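Local atomic coordinates of dihydrofolate reductase, putative (Aspergillus flavus, PDB entry 6DRS), a protein that probably catalyses the NADPH-dependent reduction of dihydrofolate to tetrahydrofolate, and binds NADP together with a diaminoquinazoline antifolate. Residues I10-P15 and K38-F43; A59-R64 and E136-D141; D128-S133 and E143-G148. All blocks are in the same frame, centred on the assembly; numbering follows the deposited sequence.

Contact 1: I10-P15 and K38-F43; sequences IVATTP and KADMSF. With H8A (3-{[(3R)-7,9-diamino-3-methyl-2,3-dihydrofuro[2,3-f]quinazolin-4-yl]oxy}benzonitrile), chain G.
The antifolate pocket of this reductase opens between strand 7-17 and helix 38-49; Ile10, Ala12 and Asp40 line it, and Phe43 packs against Ile10 beside it. Direct contact between the segments is slight. Ile10 runs out fully extended until its CD1 meets Phe43 CE2 at 4.3 Å, approaching the ring obliquely, while Ala12 CB lies 3.8 Å from Asp40 OD2. What really bridges them is the inhibitor. Asp40 has CG anti to its backbone N (chi1 178°), which swings the carboxylate off the helix toward the strand and onto the diaminopyrimidine edge of H8A. There the amine N13 gives Asp40 OD1 a 2.6 Å hydrogen bond that is nearly straight at 175°. The other oxygen, Asp40 OD2, sits 2.7 Å from the ring nitrogen N11 of H8A, a spacing consistent with a protonated nitrogen, as in other diaminopyrimidine antifolates. Thr179 OG1 also bonds Asp40 OD1 and helps fix the turn of the carboxylate. Across the pyrimidine ring the second amine, N12, reaches Ile10 O at 2.8 Å, almost straight; Tyr162 OH is another partner of that carbonyl. Met41, its chain bent at chi2, brings SD to 3.4 Å from C14 of the ligand's benzonitrile ring. On the cofactor side, Ala12 N is hydrogen-bonded to the nicotinamide carboxamide oxygen of NADP, so one short run of strand serves both ligands. An acidic helix residue facing a strand carbonyl across the bound heterocycle is the hallmark of the dihydrofolate reductase active site.

Contact 2: A59-R64 and E136-D141; sequences AMIMGR and EAALED. With NAP (NADP nicotinamide-adenine-dinucleotide phosphate), chain H; SO4 (sulfate ion), chain C; SO4 (sulfate ion), chain B.
Ile61 turns CG2 anti to its backbone N and CG1 anti to the carbonyl carbon (chi1 -59°), which spreads both branches toward helix 135-146. From the helix, Leu139 carries CG anti to its own carbonyl carbon (chi1 -75°), and this brings its CD2 down onto the strand residue. The two side chains cross at about a right angle. Ile61 CD1 and Leu139 CD2 are only 3.4 Å apart, tighter than usual for methyl groups, while Ile61 CG2 rests at 3.9 Å on Ala138 CB. The small Ala138 lets the helix come close to the sheet; Val83 and Val153, on the neighbouring strands, add to the apolar layer. This is an alpha/beta layer of the dihydrofolate reductase fold, and strand 57-63 ends in its cofactor site. Gly63 occupies the N-cap position of helix 64-69, with its CA 3.6 Å from NADP O5B. Next comes Arg64, bent at chi2 and chi3, whose guanidinium takes the 2'-phosphate in plane at one edge: NE reaches O2X and NH2 reaches O1X, each at 2.6 Å. The chain C sulfate, probably from the crystallisation liquor, lies at the edge bearing NH1, and Asp68 forms a salt bridge with the same nitrogen. At the start of helix 135-146, Glu136 N donates to O2 of the chain B sulfate at 2.7 Å, with Leu135 N also bonded to a sulfate.

Contact 3: D128-S133 and E143-G148; sequences DAIVSS and EEKFKG. With NAP (NADP nicotinamide-adenine-dinucleotide phosphate), chain H.
Phe146 presents its ring edge to the Asp128 carboxylate: OD2 lies near the ring plane, 3.3 Å from CZ, and the two planes stand 70° apart. One face of that ring carries Lys145 CG, 3.7 Å above the plane and displaced toward the rim. From there Lys145 continues fully extended, CG anti to the backbone N (chi1 -179°), and meets Asp128 from the opposite direction. Its NZ donates a 2.9 Å hydrogen bond to Asp128 OD2, on the syn side and 22° out of the carboxylate plane, completing a salt bridge. Ile130 CG2, 4.2 Å from Lys145 NZ, flanks the ammonium. The pair joins strand 128-132 to the last turn of helix 135-146, within the beta-alpha-beta crossover that leads on to strand 150-157. Beyond, where the chain leaves the helix, Lys147 NZ turns back to Glu144 OE2 at 3.3 Å in a second salt bridge. Asp128 is a buried acid, and Asp128 OD2 is met by both an ammonium and the positive rim of an aromatic ring, which would probably favour its ionised form; the exposed Lys145 brings the counter-charge in from the surface.

All three contacts reach the same central sheet, but at different depths. Contacts 1 and 2 are buried, their centres 21 Å apart, whereas contact 3 is only partly so, about 17 Å from the centre of the chain. Contact 1 meets mostly through a bound inhibitor whose amines hydrogen-bond both segments; contact 2 is purely apolar between its segments and keeps its charges for the cofactor end of the strand; contact 3 is ionic, with an aromatic edge. Helix 135-146 serves both contacts 2 and 3, whose centres lie 8 Å apart, and Asp141 OD2 with Ser132 OG, 3.0 Å apart, probably links them by a hydrogen bond. NADP touches segments of every contact, from nicotinamide to adenine.

Contact 1: I10-P15 and K38-F43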
# COMPACT_ATOMS: atom_id res chain seq x y z
N ILE A 10 -2.62 3.11 -2.47
CA ILE A 10 -1.28 3.03 -3.01
C ILE A 10 -1.10 1.65 -3.63
O ILE A 10 -1.46 0.62 -3.02
CB ILE A 10 -0.23 3.34 -1.94
CG1 ILE A 10 1.17 3.35 -2.54
CG2 ILE A 10 -0.34 2.39 -0.74
CD1 ILE A 10 2.27 3.66 -1.56
N VAL A 11 -0.52 1.66 -4.83
CA VAL A 11 -0.50 0.46 -5.69
C VAL A 11 0.69 0.55 -6.64
O VAL A 11 1.11 1.66 -7.00
CB VAL A 11 -1.82 0.35 -6.48
CG1 VAL A 11 -1.92 1.44 -7.55
CG2 VAL A 11 -2.05 -1.03 -7.10
N ALA A 12 1.26 -0.60 -7.02
CA ALA A 12 2.16 -0.68 -8.18
C ALA A 12 1.41 -1.39 -9.33
O ALA A 12 0.75 -2.40 -9.10
CB ALA A 12 3.46 -1.36 -7.81
N THR A 13 1.40 -0.80 -10.53
CA THR A 13 0.76 -1.44 -11.68
C THR A 13 1.75 -1.63 -12.83
O THR A 13 2.80 -0.95 -12.89
CB THR A 13 -0.51 -0.73 -12.16
OG1 THR A 13 -0.11 0.48 -12.80
CG2 THR A 13 -1.49 -0.46 -11.05
N THR A 14 1.42 -2.61 -13.68
CA THR A 14 2.14 -2.88 -14.93
C THR A 14 1.13 -2.85 -16.10
O THR A 14 0.03 -3.47 -15.99
CB THR A 14 3.00 -4.14 -14.83
OG1 THR A 14 3.84 -4.11 -15.99
CG2 THR A 14 2.21 -5.43 -14.77
N PRO A 15 1.44 -2.11 -17.19
CA PRO A 15 0.46 -2.02 -18.28
C PRO A 15 0.43 -3.29 -19.16
O PRO A 15 1.50 -3.81 -19.56
CB PRO A 15 0.86 -0.79 -19.09
CG PRO A 15 2.34 -0.70 -18.87
CD PRO A 15 2.52 -1.14 -17.42
N LYS A 38 13.42 -3.36 -5.46
CA LYS A 38 13.87 -2.72 -4.19
C LYS A 38 13.36 -1.27 -4.07
O LYS A 38 12.92 -0.88 -3.00
CB LYS A 38 15.39 -2.70 -4.02
CG LYS A 38 15.99 -3.90 -3.29
CD LYS A 38 16.55 -4.97 -4.23
CE LYS A 38 17.53 -5.93 -3.57
NZ LYS A 38 18.62 -6.30 -4.50
N ALA A 39 13.43 -0.49 -5.15
CA ALA A 39 13.02 0.91 -5.07
C ALA A 39 11.50 1.03 -4.80
O ALA A 39 11.07 1.91 -4.05
CB ALA A 39 13.43 1.66 -6.32
N ASP A 40 10.68 0.15 -5.38
CA ASP A 40 9.24 0.23 -5.10
C ASP A 40 8.93 -0.17 -3.64
O ASP A 40 8.12 0.48 -2.98
CB ASP A 40 8.38 -0.57 -6.07
CG ASP A 40 6.91 -0.48 -5.68
OD1 ASP A 40 6.37 0.64 -5.67
OD2 ASP A 40 6.33 -1.52 -5.33
N MET A 41 9.57 -1.23 -3.17
CA MET A 41 9.45 -1.77 -1.81
C MET A 41 9.82 -0.71 -0.77
O MET A 41 9.11 -0.54 0.22
CB MET A 41 10.45 -2.91 -1.59
CG MET A 41 10.12 -4.15 -2.34
SD MET A 41 8.55 -4.84 -1.81
CE MET A 41 8.76 -6.49 -2.50
N SER A 42 10.97 -0.07 -0.95
CA SER A 42 11.41 0.89 0.03
C SER A 42 10.51 2.14 -0.00
O SER A 42 10.18 2.73 1.05
CB SER A 42 12.90 1.19 -0.11
OG SER A 42 13.16 1.92 -1.30
N PHE A 43 10.07 2.50 -1.21
CA PHE A 43 9.16 3.61 -1.38
C PHE A 43 7.84 3.30 -0.67
O PHE A 43 7.29 4.14 0.05
CB PHE A 43 8.95 3.95 -2.87
CG PHE A 43 7.85 4.95 -3.13
CD1 PHE A 43 8.09 6.32 -3.09
CD2 PHE A 43 6.55 4.54 -3.44
CE1 PHE A 43 7.09 7.24 -3.36
CE2 PHE A 43 5.54 5.45 -3.69
CZ PHE A 43 5.80 6.81 -3.65
C2 H8A G . 4.26 -4.58 -1.72
C3 H8A G . 4.72 -3.52 -2.51
C4 H8A G . 3.83 -2.47 -2.86
C5 H8A G . 2.48 -2.49 -2.44
C6 H8A G . 2.07 -3.58 -1.62
C7 H8A G . 2.95 -4.58 -1.31
C8 H8A G . 1.66 -1.45 -2.78
O1 H8A G . 5.10 -5.59 -1.37
C10 H8A G . 3.40 -0.41 -3.94
C14 H8A G . 5.68 -5.71 -0.12
C15 H8A G . 6.19 -6.98 0.27
C16 H8A G . 6.79 -7.13 1.53
C17 H8A G . 6.88 -6.02 2.39
C18 H8A G . 6.40 -4.75 2.04
N9 H8A G . 2.12 -0.43 -3.54
N11 H8A G . 4.24 -1.43 -3.63
N12 H8A G . 0.28 -1.44 -2.31
N13 H8A G . 3.95 0.67 -4.76
C19 H8A G . 5.79 -4.62 0.77
C20 H8A G . 6.50 -3.71 2.89
N21 H8A G . 6.55 -2.81 3.67
C22 H8A G . 2.30 -5.61 -0.49
C23 H8A G . 0.84 -5.15 -0.55
O24 H8A G . 0.84 -3.81 -1.07
C25 H8A G . 2.68 -5.37 0.96

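Contact 2: A59-R64 and E136-D141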
# COMPACT_ATOMS: atom_id res chain seq x y z
N ALA A 59 -2.24 3.75 9.42
CA ALA A 59 -2.92 2.47 9.22
C ALA A 59 -2.86 2.09 7.72
O ALA A 59 -2.99 2.97 6.83
CB ALA A 59 -4.36 2.55 9.67
N MET A 60 -2.66 0.79 7.45
CA MET A 60 -2.84 0.23 6.09
C MET A 60 -4.07 -0.69 6.08
O MET A 60 -4.15 -1.63 6.85
CB MET A 60 -1.60 -0.56 5.67
CG MET A 60 -0.41 0.33 5.55
SD MET A 60 1.00 -0.65 5.12
CE MET A 60 1.04 -1.82 6.49
N ILE A 61 -5.06 -0.39 5.26
CA ILE A 61 -6.19 -1.31 5.17
C ILE A 61 -5.98 -2.24 3.97
O ILE A 61 -5.69 -1.77 2.86
CB ILE A 61 -7.51 -0.53 5.13
CG1 ILE A 61 -7.60 0.31 6.41
CG2 ILE A 61 -8.69 -1.48 5.01
CD1 ILE A 61 -8.76 1.27 6.41
N MET A 62 -6.08 -3.56 4.21
CA MET A 62 -5.77 -4.56 3.18
C MET A 62 -6.80 -5.70 3.19
O MET A 62 -7.41 -6.02 4.21
CB MET A 62 -4.36 -5.13 3.39
CG MET A 62 -4.24 -6.01 4.61
SD MET A 62 -2.51 -6.15 5.11
CE MET A 62 -2.38 -4.66 6.09
N GLY A 63 -7.02 -6.32 2.02
CA GLY A 63 -7.81 -7.56 1.97
C GLY A 63 -7.02 -8.73 2.56
O GLY A 63 -5.78 -8.68 2.64
N ARG A 64 -7.73 -9.78 2.98
CA ARG A 64 -7.07 -10.90 3.65
C ARG A 64 -6.02 -11.55 2.73
O ARG A 64 -4.98 -12.01 3.21
CB ARG A 64 -8.11 -11.84 4.27
CG ARG A 64 -7.50 -12.96 5.12
CD ARG A 64 -7.00 -14.13 4.29
NE ARG A 64 -8.10 -14.55 3.44
CZ ARG A 64 -8.01 -15.42 2.45
NH1 ARG A 64 -6.85 -15.96 2.13
NH2 ARG A 64 -9.10 -15.72 1.77
N GLU A 136 -15.56 -0.23 5.35
CA GLU A 136 -16.18 0.81 6.15
C GLU A 136 -15.94 0.48 7.63
O GLU A 136 -15.54 1.34 8.40
CB GLU A 136 -17.67 0.96 5.83
CG GLU A 136 -17.96 2.00 4.76
CD GLU A 136 -19.39 2.00 4.23
OE1 GLU A 136 -20.33 1.89 5.05
OE2 GLU A 136 -19.57 2.09 3.00
N ALA A 137 -16.17 -0.78 7.98
CA ALA A 137 -15.92 -1.28 9.32
C ALA A 137 -14.46 -1.02 9.72
O ALA A 137 -14.21 -0.62 10.85
CB ALA A 137 -16.24 -2.76 9.40
N ALA A 138 -13.52 -1.28 8.81
CA ALA A 138 -12.09 -1.06 9.07
C ALA A 138 -11.83 0.42 9.39
O ALA A 138 -11.13 0.75 10.37
CB ALA A 138 -11.26 -1.53 7.89
N LEU A 139 -12.38 1.30 8.56
CA LEU A 139 -12.19 2.73 8.75
C LEU A 139 -12.74 3.13 10.13
O LEU A 139 -12.06 3.79 10.89
CB LEU A 139 -12.87 3.49 7.61
CG LEU A 139 -12.15 3.44 6.26
CD1 LEU A 139 -12.96 4.15 5.18
CD2 LEU A 139 -10.75 4.04 6.36
N GLU A 140 -13.95 2.69 10.45
CA GLU A 140 -14.56 2.95 11.75
C GLU A 140 -13.67 2.43 12.89
O GLU A 140 -13.33 3.17 13.83
CB GLU A 140 -15.90 2.25 11.83
CG GLU A 140 -17.08 3.18 11.92
CD GLU A 140 -18.31 2.44 11.45
OE1 GLU A 140 -18.46 1.26 11.83
OE2 GLU A 140 -19.09 3.02 10.67
N ASP A 141 -13.31 1.14 12.81
CA ASP A 141 -12.55 0.46 13.81
C ASP A 141 -11.24 1.20 14.10
O ASP A 141 -10.92 1.36 15.27
CB ASP A 141 -12.24 -0.99 13.42
CG ASP A 141 -13.43 -1.93 13.46
OD1 ASP A 141 -14.51 -1.48 13.87
OD2 ASP A 141 -13.26 -3.09 13.06
PA NAP H . -7.65 -8.83 -1.79
O1A NAP H . -6.28 -8.55 -1.24
O2A NAP H . -8.67 -7.86 -2.27
O5B NAP H . -8.39 -9.83 -0.74
C5B NAP H . -9.60 -10.55 -1.03
C4B NAP H . -10.11 -11.03 0.32
O4B NAP H . -10.46 -9.90 1.11
C3B NAP H . -11.38 -11.85 0.25
O3B NAP H . -11.08 -13.24 0.00
C2B NAP H . -11.97 -11.63 1.63
O2B NAP H . -11.20 -12.33 2.60
C1B NAP H . -11.61 -10.18 1.91
N9A NAP H . -12.68 -9.29 1.48
C8A NAP H . -12.67 -8.76 0.24
N7A NAP H . -13.76 -7.97 0.09
C5A NAP H . -14.46 -7.98 1.24
C6A NAP H . -15.72 -7.36 1.72
N6A NAP H . -16.36 -6.54 0.88
N1A NAP H . -16.16 -7.59 2.97
C2A NAP H . -15.45 -8.41 3.77
N3A NAP H . -14.30 -9.02 3.39
C4A NAP H . -13.75 -8.87 2.16
O3 NAP H . -7.39 -10.00 -2.92
PN NAP H . -7.19 -9.86 -4.53
O1N NAP H . -8.08 -8.84 -5.11
O2N NAP H . -7.26 -11.30 -4.98
O5D NAP H . -5.67 -9.37 -4.64
C5D NAP H . -4.62 -10.15 -4.11
C4D NAP H . -3.58 -10.09 -5.20
O4D NAP H . -3.33 -8.71 -5.49
C3D NAP H . -2.26 -10.73 -4.88
O3D NAP H . -1.75 -11.30 -6.12
C2D NAP H . -1.42 -9.55 -4.45
O2D NAP H . -0.06 -9.81 -4.67
C1D NAP H . -1.93 -8.45 -5.35
N1N NAP H . -1.68 -7.10 -4.79
C2N NAP H . -0.90 -6.25 -5.50
C3N NAP H . -0.59 -4.96 -5.03
C7N NAP H . 0.28 -4.03 -5.87
O7N NAP H . 0.47 -2.86 -5.52
N7N NAP H . 0.84 -4.52 -6.99
C4N NAP H . -1.09 -4.58 -3.77
C5N NAP H . -1.89 -5.48 -3.07
C6N NAP H . -2.16 -6.75 -3.58
P2B NAP H . -11.66 -13.78 3.14
O1X NAP H . -11.52 -14.73 1.96
O2X NAP H . -10.58 -14.11 4.14
O3X NAP H . -13.07 -13.44 3.53
S SO4 C . -7.79 -18.32 -0.49
O1 SO4 C . -7.17 -18.68 -1.78
O2 SO4 C . -7.10 -17.08 -0.06
O3 SO4 C . -9.26 -18.12 -0.65
O4 SO4 C . -7.55 -19.41 0.50
S SO4 B . -17.69 -2.74 3.22
O1 SO4 B . -18.68 -2.53 2.15
O2 SO4 B . -17.37 -1.42 3.82
O3 SO4 B . -18.28 -3.67 4.21
O4 SO4 B . -16.45 -3.39 2.72

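Contact 3: D128-S133 and E143-G148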
# COMPACT_ATOMS: atom_id res chain seq x y z
N ASP A 128 0.64 -2.54 15.11
CA ASP A 128 -0.56 -3.23 15.53
C ASP A 128 -1.18 -3.99 14.34
O ASP A 128 -0.89 -3.67 13.18
CB ASP A 128 -1.58 -2.25 16.10
CG ASP A 128 -2.64 -2.90 16.97
OD1 ASP A 128 -2.41 -4.03 17.46
OD2 ASP A 128 -3.71 -2.29 17.13
N ALA A 129 -2.06 -4.95 14.64
CA ALA A 129 -2.88 -5.60 13.62
C ALA A 129 -4.28 -5.81 14.18
O ALA A 129 -4.42 -6.28 15.30
CB ALA A 129 -2.27 -6.91 13.20
N ILE A 130 -5.29 -5.47 13.39
CA ILE A 130 -6.66 -5.70 13.76
C ILE A 130 -7.44 -6.22 12.54
O ILE A 130 -7.07 -5.96 11.39
CB ILE A 130 -7.30 -4.43 14.34
CG1 ILE A 130 -7.49 -3.37 13.27
CG2 ILE A 130 -6.44 -3.90 15.48
CD1 ILE A 130 -7.77 -1.98 13.84
N VAL A 131 -8.55 -6.92 12.80
CA VAL A 131 -9.30 -7.59 11.74
C VAL A 131 -10.72 -7.03 11.74
O VAL A 131 -11.30 -6.98 12.78
CB VAL A 131 -9.33 -9.11 12.01
CG1 VAL A 131 -10.13 -9.85 10.94
CG2 VAL A 131 -7.93 -9.69 12.17
N SER A 132 -11.24 -6.61 10.59
CA SER A 132 -12.56 -6.02 10.47
C SER A 132 -13.35 -6.78 9.41
O SER A 132 -12.77 -7.50 8.59
CB SER A 132 -12.46 -4.56 10.06
OG SER A 132 -11.46 -3.91 10.83
N SER A 133 -14.65 -6.53 9.40
CA SER A 133 -15.63 -7.28 8.60
C SER A 133 -15.87 -6.59 7.25
O SER A 133 -16.66 -7.07 6.42
CB SER A 133 -16.91 -7.41 9.38
OG SER A 133 -17.50 -6.13 9.53
N GLU A 143 -10.48 4.39 13.52
CA GLU A 143 -10.83 5.70 14.09
C GLU A 143 -11.13 5.52 15.59
O GLU A 143 -10.53 6.18 16.43
CB GLU A 143 -12.00 6.34 13.35
CG GLU A 143 -11.60 7.16 12.13
CD GLU A 143 -12.54 7.09 10.93
OE1 GLU A 143 -13.65 6.52 11.07
OE2 GLU A 143 -12.17 7.59 9.85
N GLU A 144 -12.02 4.58 15.91
CA GLU A 144 -12.43 4.30 17.28
C GLU A 144 -11.24 3.88 18.15
O GLU A 144 -11.12 4.36 19.29
CB GLU A 144 -13.59 3.30 17.31
CG GLU A 144 -13.85 2.69 18.68
CD GLU A 144 -14.71 3.51 19.62
OE1 GLU A 144 -15.74 2.98 20.11
OE2 GLU A 144 -14.37 4.69 19.88
N LYS A 145 -10.34 3.03 17.67
CA LYS A 145 -9.29 2.54 18.54
C LYS A 145 -8.20 3.60 18.72
O LYS A 145 -7.63 3.71 19.80
CB LYS A 145 -8.71 1.19 18.08
CG LYS A 145 -7.62 0.63 18.99
CD LYS A 145 -7.16 -0.81 18.71
CE LYS A 145 -5.93 -1.16 19.53
NZ LYS A 145 -5.49 -2.57 19.40
N PHE A 146 -7.89 4.40 17.70
CA PHE A 146 -6.64 5.15 17.78
C PHE A 146 -6.88 6.64 18.01
O PHE A 146 -5.98 7.31 18.51
CB PHE A 146 -5.69 4.80 16.64
CG PHE A 146 -5.01 3.48 16.84
CD1 PHE A 146 -3.90 3.37 17.66
CD2 PHE A 146 -5.52 2.33 16.24
CE1 PHE A 146 -3.28 2.14 17.87
CE2 PHE A 146 -4.91 1.10 16.46
CZ PHE A 146 -3.80 1.01 17.27
N LYS A 147 -8.05 7.15 17.64
CA LYS A 147 -8.44 8.57 17.90
C LYS A 147 -7.42 9.52 17.25
O LYS A 147 -7.22 9.45 16.04
CB LYS A 147 -8.60 8.88 19.39
CG LYS A 147 -9.57 7.97 20.14
CD LYS A 147 -11.01 8.24 19.84
CE LYS A 147 -11.92 7.47 20.78
NZ LYS A 147 -13.34 7.75 20.47
N GLY A 148 -6.81 10.40 18.04
CA GLY A 148 -5.89 11.43 17.53
C GLY A 148 -4.47 10.90 17.37
O GLY A 148 -3.60 11.61 16.88
PA NAP H . -7.65 -8.83 -1.79
O1A NAP H . -6.28 -8.55 -1.24
O2A NAP H . -8.67 -7.86 -2.27
O5B NAP H . -8.39 -9.83 -0.74
C5B NAP H . -9.60 -10.55 -1.03
C4B NAP H . -10.11 -11.03 0.32
O4B NAP H . -10.46 -9.90 1.11
C3B NAP H . -11.38 -11.85 0.25
O3B NAP H . -11.08 -13.24 0.00
C2B NAP H . -11.97 -11.63 1.63
O2B NAP H . -11.20 -12.33 2.60
C1B NAP H . -11.61 -10.18 1.91
N9A NAP H . -12.68 -9.29 1.48
C8A NAP H . -12.67 -8.76 0.24
N7A NAP H . -13.76 -7.97 0.09
C5A NAP H . -14.46 -7.98 1.24
C6A NAP H . -15.72 -7.36 1.72
N6A NAP H . -16.36 -6.54 0.88
N1A NAP H . -16.16 -7.59 2.97
C2A NAP H . -15.45 -8.41 3.77
N3A NAP H . -14.30 -9.02 3.39
C4A NAP H . -13.75 -8.87 2.16
O3 NAP H . -7.39 -10.00 -2.92
PN NAP H . -7.19 -9.86 -4.53
O1N NAP H . -8.08 -8.84 -5.11
O2N NAP H . -7.26 -11.30 -4.98
O5D NAP H . -5.67 -9.37 -4.64
C5D NAP H . -4.62 -10.15 -4.11
C4D NAP H . -3.58 -10.09 -5.20
O4D NAP H . -3.33 -8.71 -5.49
C3D NAP H . -2.26 -10.73 -4.88
O3D NAP H . -1.75 -11.30 -6.12
C2D NAP H . -1.42 -9.55 -4.45
O2D NAP H . -0.06 -9.81 -4.67
C1D NAP H . -1.93 -8.45 -5.35
N1N NAP H . -1.68 -7.10 -4.79
C2N NAP H . -0.90 -6.25 -5.50
C3N NAP H . -0.59 -4.96 -5.03
C7N NAP H . 0.28 -4.03 -5.87
O7N NAP H . 0.47 -2.86 -5.52
N7N NAP H . 0.84 -4.52 -6.99
C4N NAP H . -1.09 -4.58 -3.77
C5N NAP H . -1.89 -5.48 -3.07
C6N NAP H . -2.16 -6.75 -3.58
P2B NAP H . -11.66 -13.78 3.14
O1X NAP H . -11.52 -14.73 1.96
O2X NAP H . -10.58 -14.11 4.14
O3X NAP H . -13.07 -13.44 3.53